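Local coordinates for osmotically inducible lipoprotein OsmE (PDB 4DM5), which is of unknown function but, as an osmotically inducible lipoprotein with a BamE-type domain, probably acts anchored to a bacterial membrane, at residues 37-42 and 54-58; 64-68 and 80-85. All blocks are in the same frame, centred on the assembly; numbering follows the deposited sequence.

Contact 1: 37-42 and 54-58; sequences GGTPSG and NSYIL
Two residues of the loop, Ser41 and Gly42, stand opposite the single residue Ser55, the definition of a classic beta bulge, where the loop after helix 30-37 enters edge strand 42-45. Among the backbone bonds, the nearly linear one is that from Ser55 N to Gly42 O, at 2.8 Å and 178°. Ser55 O receives two weak bonds in return, from Ser41 N and from Gly42 N, so the bulge shares one acceptor between two donors. The Ser55 hydroxyl bonds instead to the backbone N of Cys85.

The apolar part centres on Pro40, which lies obliquely against the Tyr56 ring, its CA 3.6 Å from CE1 of Tyr56. The proline CB also rests 3.5 Å from Ser55 O, while its CG reaches the amide of Asn54. Tyr56 sets its ring under the loop with CG beside its own backbone N, chi1 -52°, and Gly38 O lies in the ring plane at its edge.

Polar links close the rest. Asn54 ND2 donates to Tyr56 OH at 3.0 Å, and a water accepts from that hydroxyl and donates to Gly38 O, 2.7 Å from the water oxygen. A second water joins Ser41 OG to Ile57 N, 2.9 Å from the latter.

With ND2 donating to it and its own hydrogen bonded to water, the phenol O-H probably has a fixed orientation, and this chemistry ties the positive-phi exit of the helix at Gly38 to the sheet.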
ATOM      1  N   GLY A  37      -1.338  -1.003  10.091  1.00 20.68           N
ATOM      2  CA  GLY A  37      -2.277  -1.585   9.079  1.00 23.20           C
ATOM      3  C   GLY A  37      -2.657  -3.033   9.289  1.00 23.86           C
ATOM      4  O   GLY A  37      -3.528  -3.593   8.622  1.00 26.86           O
ATOM      5  N   GLY A  38      -1.902  -3.710  10.167  1.00 23.22           N
ATOM      6  CA  GLY A  38      -2.149  -5.167  10.350  1.00 24.63           C
ATOM      7  C   GLY A  38      -1.552  -6.008   9.238  1.00 24.82           C
ATOM      8  O   GLY A  38      -0.658  -5.494   8.453  1.00 24.43           O
ATOM      9  N   THR A  39      -1.881  -7.296   9.241  1.00 26.82           N
ATOM     10  CA  THR A  39      -1.273  -8.229   8.314  1.00 25.88           C
ATOM     11  C   THR A  39      -1.668  -7.949   6.851  1.00 23.01           C
ATOM     12  O   THR A  39      -2.843  -7.858   6.535  1.00 24.59           O
ATOM     13  CB  THR A  39      -1.718  -9.653   8.666  1.00 30.55           C
ATOM     14  OG1 THR A  39      -1.348  -9.839  10.025  1.00 35.98           O
ATOM     15  CG2 THR A  39      -0.995 -10.670   7.801  1.00 29.48           C
ATOM     16  N   PRO A  40      -0.662  -7.704   6.007  1.00 21.97           N
ATOM     17  CA  PRO A  40      -1.003  -7.629   4.570  1.00 21.89           C
ATOM     18  C   PRO A  40      -1.661  -8.797   3.993  1.00 25.22           C
ATOM     19  O   PRO A  40      -1.433  -9.977   4.441  1.00 23.96           O
ATOM     20  CB  PRO A  40       0.321  -7.320   3.838  1.00 24.61           C
ATOM     21  CG  PRO A  40       1.271  -6.887   4.935  1.00 23.01           C
ATOM     22  CD  PRO A  40       0.784  -7.601   6.252  1.00 22.48           C
ATOM     23  N   SER A  41      -2.528  -8.604   3.009  1.00 24.69           N
ATOM     24  CA  SER A  41      -2.955  -9.770   2.192  1.00 30.27           C
ATOM     25  C   SER A  41      -1.792 -10.481   1.558  1.00 32.80           C
ATOM     26  O   SER A  41      -1.735 -11.708   1.492  1.00 39.38           O
ATOM     27  CB  SER A  41      -3.918  -9.352   1.092  1.00 37.71           C
ATOM     28  OG  SER A  41      -4.985  -8.729   1.735  1.00 46.68           O
ATOM     29  N   GLY A  42      -0.800  -9.718   1.140  1.00 29.37           N
ATOM     30  CA  GLY A  42       0.364 -10.223   0.501  1.00 29.90           C
ATOM     31  C   GLY A  42       1.555  -9.269   0.524  1.00 28.31           C
ATOM     32  O   GLY A  42       1.381  -8.086   0.729  1.00 23.99           O
ATOM     33  N   ASN A  54       3.548  -4.002  -0.020  1.00 17.00           N
ATOM     34  CA  ASN A  54       2.523  -4.742   0.709  1.00 16.58           C
ATOM     35  C   ASN A  54       1.156  -4.501   0.111  1.00 16.19           C
ATOM     36  O   ASN A  54       0.795  -3.323  -0.187  1.00 16.53           O
ATOM     37  CB  ASN A  54       2.400  -4.159   2.146  1.00 18.15           C
ATOM     38  CG  ASN A  54       3.615  -4.412   3.091  1.00 19.84           C
ATOM     39  OD1 ASN A  54       4.517  -5.136   2.705  1.00 24.82           O
ATOM     40  ND2 ASN A  54       3.587  -3.851   4.291  1.00 22.68           N
ATOM     41  N   SER A  55       0.425  -5.585  -0.076  1.00 18.12           N
ATOM     42  CA  SER A  55      -0.948  -5.424  -0.721  1.00 18.31           C
ATOM     43  C   SER A  55      -1.962  -5.623   0.367  1.00 18.40           C
ATOM     44  O   SER A  55      -1.845  -6.554   1.222  1.00 20.66           O
ATOM     45  CB  SER A  55      -1.244  -6.475  -1.773  1.00 23.05           C
ATOM     46  OG  SER A  55      -0.530  -6.266  -2.958  1.00 31.17           O
ATOM     47  N   TYR A  56      -3.075  -4.866   0.310  1.00 16.85           N
ATOM     48  CA  TYR A  56      -4.201  -4.978   1.284  1.00 18.74           C
ATOM     49  C   TYR A  56      -5.511  -4.903   0.580  1.00 18.54           C
ATOM     50  O   TYR A  56      -5.573  -4.473  -0.639  1.00 18.16           O
ATOM     51  CB  TYR A  56      -4.174  -3.802   2.266  1.00 17.67           C
ATOM     52  CG  TYR A  56      -2.816  -3.595   2.942  1.00 16.98           C
ATOM     53  CD1 TYR A  56      -2.599  -4.191   4.175  1.00 19.47           C
ATOM     54  CD2 TYR A  56      -1.831  -2.838   2.381  1.00 15.90           C
ATOM     55  CE1 TYR A  56      -1.382  -4.010   4.845  1.00 18.98           C
ATOM     56  CE2 TYR A  56      -0.566  -2.615   3.000  1.00 17.09           C
ATOM     57  CZ  TYR A  56      -0.380  -3.207   4.276  1.00 19.20           C
ATOM     58  OH  TYR A  56       0.772  -3.015   4.964  1.00 20.35           O
ATOM     59  N   ILE A  57      -6.545  -5.376   1.275  1.00 20.67           N
ATOM     60  CA  ILE A  57      -7.888  -5.076   0.794  1.00 20.29           C
ATOM     61  C   ILE A  57      -8.506  -4.277   1.947  1.00 21.72           C
ATOM     62  O   ILE A  57      -8.683  -4.772   3.063  1.00 23.41           O
ATOM     63  CB  ILE A  57      -8.699  -6.387   0.576  1.00 23.64           C
ATOM     64  CG1 ILE A  57      -8.040  -7.219  -0.524  1.00 27.55           C
ATOM     65  CG2 ILE A  57     -10.169  -5.979   0.338  1.00 24.74           C
ATOM     66  CD1 ILE A  57      -8.100  -6.670  -1.931  1.00 31.41           C
ATOM     67  N   LEU A  58      -8.898  -3.046   1.654  1.00 20.58           N
ATOM     68  CA  LEU A  58      -9.621  -2.254   2.665  1.00 20.12           C
ATOM     69  C   LEU A  58     -11.064  -2.682   2.635  1.00 21.80           C
ATOM     70  O   LEU A  58     -11.610  -2.978   1.503  1.00 24.53           O
ATOM     71  CB  LEU A  58      -9.532  -0.782   2.293  1.00 19.43           C
ATOM     72  CG  LEU A  58      -8.141  -0.140   2.116  1.00 21.23           C
ATOM     73  CD1 LEU A  58      -8.287   1.294   1.638  1.00 22.73           C
ATOM     74  CD2 LEU A  58      -7.295  -0.323   3.363  1.00 23.59           C
TER
HETATM   75  O   HOH W   1       0.228  -3.059   7.650  1.00 21.27           O
HETATM   76  O   HOH W   2      -5.617  -6.620   3.771  1.00 34.91           O

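Contact 2: 64-68 and 80-85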
ATOM      1  N   GLN A  64     -15.186  -3.094  -0.661  1.00 26.33           N
ATOM      2  CA  GLN A  64     -13.804  -3.553  -0.672  1.00 28.55           C
ATOM      3  C   GLN A  64     -12.988  -2.744  -1.713  1.00 25.68           C
ATOM      4  O   GLN A  64     -13.472  -2.303  -2.755  1.00 30.27           O
ATOM      5  CB  GLN A  64     -13.707  -5.056  -0.827  1.00 32.56           C
ATOM      6  CG  GLN A  64     -14.099  -5.738   0.470  1.00 42.75           C
ATOM      7  CD  GLN A  64     -14.269  -7.217   0.315  1.00 52.85           C
ATOM      8  OE1 GLN A  64     -14.140  -7.763  -0.800  1.00 58.64           O
ATOM      9  NE2 GLN A  64     -14.538  -7.908   1.447  1.00 58.13           N
ATOM     10  N   GLN A  65     -11.732  -2.445  -1.321  1.00 21.92           N
ATOM     11  CA  GLN A  65     -10.923  -1.645  -2.165  1.00 20.89           C
ATOM     12  C   GLN A  65      -9.450  -2.061  -1.970  1.00 19.72           C
ATOM     13  O   GLN A  65      -8.893  -1.972  -0.873  1.00 19.11           O
ATOM     14  CB  GLN A  65     -11.041  -0.242  -1.669  1.00 22.11           C
ATOM     15  CG  GLN A  65     -10.201   0.784  -2.375  1.00 22.93           C
ATOM     16  CD  GLN A  65     -10.312   0.750  -3.845  1.00 25.38           C
ATOM     17  OE1 GLN A  65     -11.524   0.863  -4.354  1.00 27.12           O
ATOM     18  NE2 GLN A  65      -9.236   0.480  -4.571  1.00 25.52           N
ATOM     19  N   PRO A  66      -8.787  -2.462  -3.040  1.00 19.30           N
ATOM     20  CA  PRO A  66      -7.352  -2.755  -2.958  1.00 18.51           C
ATOM     21  C   PRO A  66      -6.578  -1.497  -2.546  1.00 17.42           C
ATOM     22  O   PRO A  66      -6.892  -0.357  -2.901  1.00 16.88           O
ATOM     23  CB  PRO A  66      -6.991  -3.157  -4.371  1.00 21.06           C
ATOM     24  CG  PRO A  66      -8.280  -3.833  -4.838  1.00 24.64           C
ATOM     25  CD  PRO A  66      -9.301  -2.833  -4.373  1.00 22.05           C
ATOM     26  N   PHE A  67      -5.464  -1.733  -1.828  1.00 16.37           N
ATOM     27  CA  PHE A  67      -4.594  -0.672  -1.420  1.00 15.02           C
ATOM     28  C   PHE A  67      -3.191  -1.260  -1.339  1.00 14.67           C
ATOM     29  O   PHE A  67      -3.031  -2.443  -1.001  1.00 17.22           O
ATOM     30  CB  PHE A  67      -5.009  -0.146  -0.037  1.00 15.25           C
ATOM     31  CG  PHE A  67      -4.389   1.175   0.289  1.00 14.85           C
ATOM     32  CD1 PHE A  67      -4.889   2.388  -0.191  1.00 14.11           C
ATOM     33  CD2 PHE A  67      -3.353   1.216   1.230  1.00 14.71           C
ATOM     34  CE1 PHE A  67      -4.305   3.569   0.188  1.00 14.42           C
ATOM     35  CE2 PHE A  67      -2.762   2.432   1.572  1.00 15.07           C
ATOM     36  CZ  PHE A  67      -3.247   3.657   1.046  1.00 14.65           C
ATOM     37  N   TYR A  68      -2.199  -0.438  -1.511  1.00 13.86           N
ATOM     38  CA  TYR A  68      -0.768  -0.889  -1.357  1.00 13.40           C
ATOM     39  C   TYR A  68      -0.015   0.142  -0.542  1.00 12.08           C
ATOM     40  O   TYR A  68      -0.334   1.343  -0.527  1.00 12.73           O
ATOM     41  CB  TYR A  68      -0.083  -1.139  -2.696  1.00 14.58           C
ATOM     42  CG  TYR A  68       0.479   0.065  -3.336  1.00 13.77           C
ATOM     43  CD1 TYR A  68       1.735   0.596  -3.046  1.00 14.46           C
ATOM     44  CD2 TYR A  68      -0.321   0.805  -4.282  1.00 15.16           C
ATOM     45  CE1 TYR A  68       2.244   1.760  -3.542  1.00 14.45           C
ATOM     46  CE2 TYR A  68       0.211   1.967  -4.880  1.00 15.32           C
ATOM     47  CZ  TYR A  68       1.462   2.485  -4.470  1.00 15.03           C
ATOM     48  OH  TYR A  68       1.986   3.618  -5.044  1.00 16.43           O
ATOM     49  N   SER A  80       1.970   4.860  -1.694  1.00 15.10           N
ATOM     50  CA  SER A  80       0.799   4.111  -1.307  1.00 13.46           C
ATOM     51  C   SER A  80      -0.313   4.514  -2.266  1.00 14.30           C
ATOM     52  O   SER A  80      -0.173   5.498  -2.993  1.00 16.58           O
ATOM     53  CB  SER A  80       0.339   4.351   0.184  1.00 15.42           C
ATOM     54  OG  SER A  80      -0.168   5.682   0.294  1.00 16.75           O
ATOM     55  N   GLY A  81      -1.318   3.712  -2.322  1.00 13.98           N
ATOM     56  CA  GLY A  81      -2.398   4.091  -3.299  1.00 15.76           C
ATOM     57  C   GLY A  81      -3.417   2.967  -3.424  1.00 14.23           C
ATOM     58  O   GLY A  81      -3.274   1.892  -2.864  1.00 13.94           O
ATOM     59  N   PHE A  82      -4.510   3.328  -4.123  1.00 16.70           N
ATOM     60  CA  PHE A  82      -5.675   2.434  -4.125  1.00 15.94           C
ATOM     61  C   PHE A  82      -5.586   1.448  -5.300  1.00 16.81           C
ATOM     62  O   PHE A  82      -6.418   1.458  -6.312  1.00 20.41           O
ATOM     63  CB  PHE A  82      -6.922   3.374  -4.232  1.00 18.02           C
ATOM     64  CG  PHE A  82      -7.156   4.208  -3.031  1.00 16.10           C
ATOM     65  CD1 PHE A  82      -7.820   3.649  -1.945  1.00 16.68           C
ATOM     66  CD2 PHE A  82      -6.632   5.486  -2.911  1.00 20.21           C
ATOM     67  CE1 PHE A  82      -8.047   4.377  -0.786  1.00 18.77           C
ATOM     68  CE2 PHE A  82      -6.816   6.192  -1.720  1.00 19.95           C
ATOM     69  CZ  PHE A  82      -7.564   5.673  -0.666  1.00 19.71           C
ATOM     70  N   LEU A  83      -4.544   0.609  -5.285  1.00 18.45           N
ATOM     71  CA  LEU A  83      -4.371  -0.495  -6.260  1.00 19.29           C
ATOM     72  C   LEU A  83      -3.515  -1.571  -5.614  1.00 19.10           C
ATOM     73  O   LEU A  83      -2.971  -1.313  -4.518  1.00 18.11           O
ATOM     74  CB  LEU A  83      -3.815   0.031  -7.604  1.00 23.21           C
ATOM     75  CG  LEU A  83      -2.570   0.865  -7.543  1.00 25.25           C
ATOM     76  CD1 LEU A  83      -1.794   0.669  -8.836  1.00 27.60           C
ATOM     77  CD2 LEU A  83      -2.774   2.382  -7.345  1.00 26.49           C
ATOM     78  N   SER A  84      -3.492  -2.751  -6.186  1.00 20.18           N
ATOM     79  CA  SER A  84      -2.670  -3.829  -5.629  1.00 20.46           C
ATOM     80  C   SER A  84      -1.236  -3.678  -5.996  1.00 20.77           C
ATOM     81  O   SER A  84      -0.907  -2.993  -6.903  1.00 19.53           O
ATOM     82  CB  SER A  84      -3.140  -5.179  -6.212  1.00 24.10           C
ATOM     83  OG  SER A  84      -2.906  -5.262  -7.583  1.00 27.29           O
ATOM     84  N   CYS A  85      -0.378  -4.423  -5.295  1.00 19.94           N
ATOM     85  CA  CYS A  85       1.023  -4.403  -5.682  1.00 21.27           C
ATOM     86  C   CYS A  85       1.304  -4.966  -7.135  1.00 21.30           C
ATOM     87  O   CYS A  85       2.248  -4.448  -7.813  1.00 21.98           O
ATOM     88  CB  CYS A  85       1.886  -5.175  -4.694  1.00 19.91           C
ATOM     89  SG  CYS A  85       1.980  -4.393  -3.063  0.70 18.85           S
TER
HETATM   90  O   HOH W   3      -9.081   0.887  -7.280  1.00 43.23           O
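Strands 63-71 and 77-81 run antiparallel with Tyr68 and Gly81 as a hydrogen-bonded pair, Tyr68 N giving to Gly81 O at 2.9 Å and Gly81 N to Tyr68 O at 3.1 Å, before an inverse gamma turn centred on Phe82 leads the chain off the sheet edge.

The Tyr68 ring lies flat over the opposing backbone: Ser80 C and Gly81 N sit above one face, displaced toward the rim, and Ser80 CA makes a CH-pi contact 3.9 Å from the ring centroid. Leu83 O approaches the edge of this ring in its plane, and Leu83 CD2 packs on CE2 of Tyr68. CB of Tyr68 meets SG of Cys85, whose disulfide partner is Cys53. Ser84, the N-cap of helix 85-94, bonds through OG to Glu87 N.

Phe67 presents its edge to the face of Phe82 in a T-shaped pair, centroids 5.0 Å apart and planes at 73°. CG of Phe67 is anti to the backbone N (chi1 -165°), which lays the ring beneath Gly81 O, 3.2 Å from CD1 of Phe67. Helices 12-15 and 19-22 also touch Phe82.

Gln65 bends at chi2, 50°, bringing NE2 to a lone pair of Pro66 O in the carbonyl plane, 3.0 Å away. A water accepts from NE2 and donates to Phe82 O.

The Tyr68 and Phe67 rings thus hold the Gly81 and Phe82 backbone where strand pairing stops, while Gln65 serves the strand carbonyl of Pro66 directly and the turn carbonyl of Phe82 through water.

Contacts 1 and 2 follow one another along the chain, and together they show how an antiparallel sheet is built outward from its two central strands. Strands 52-60 and 63-71 are neighbours, joined where Leu58 N meets Gln65 O at 2.7 Å and Tyr56 N meets Phe67 O at 2.8 Å, both probable hydrogen bonds; contact 1 adds edge strand 42-45 to one side and contact 2 adds 77-81 to the other. Their centres lie about 9 Å apart. They also meet through packing, with Cys85 SG 3.3 Å from Asn54 C. Cys85, which contact 2 carries, is tied to the strand of contact 1, so the C-terminal helix is fastened to strand 52-60.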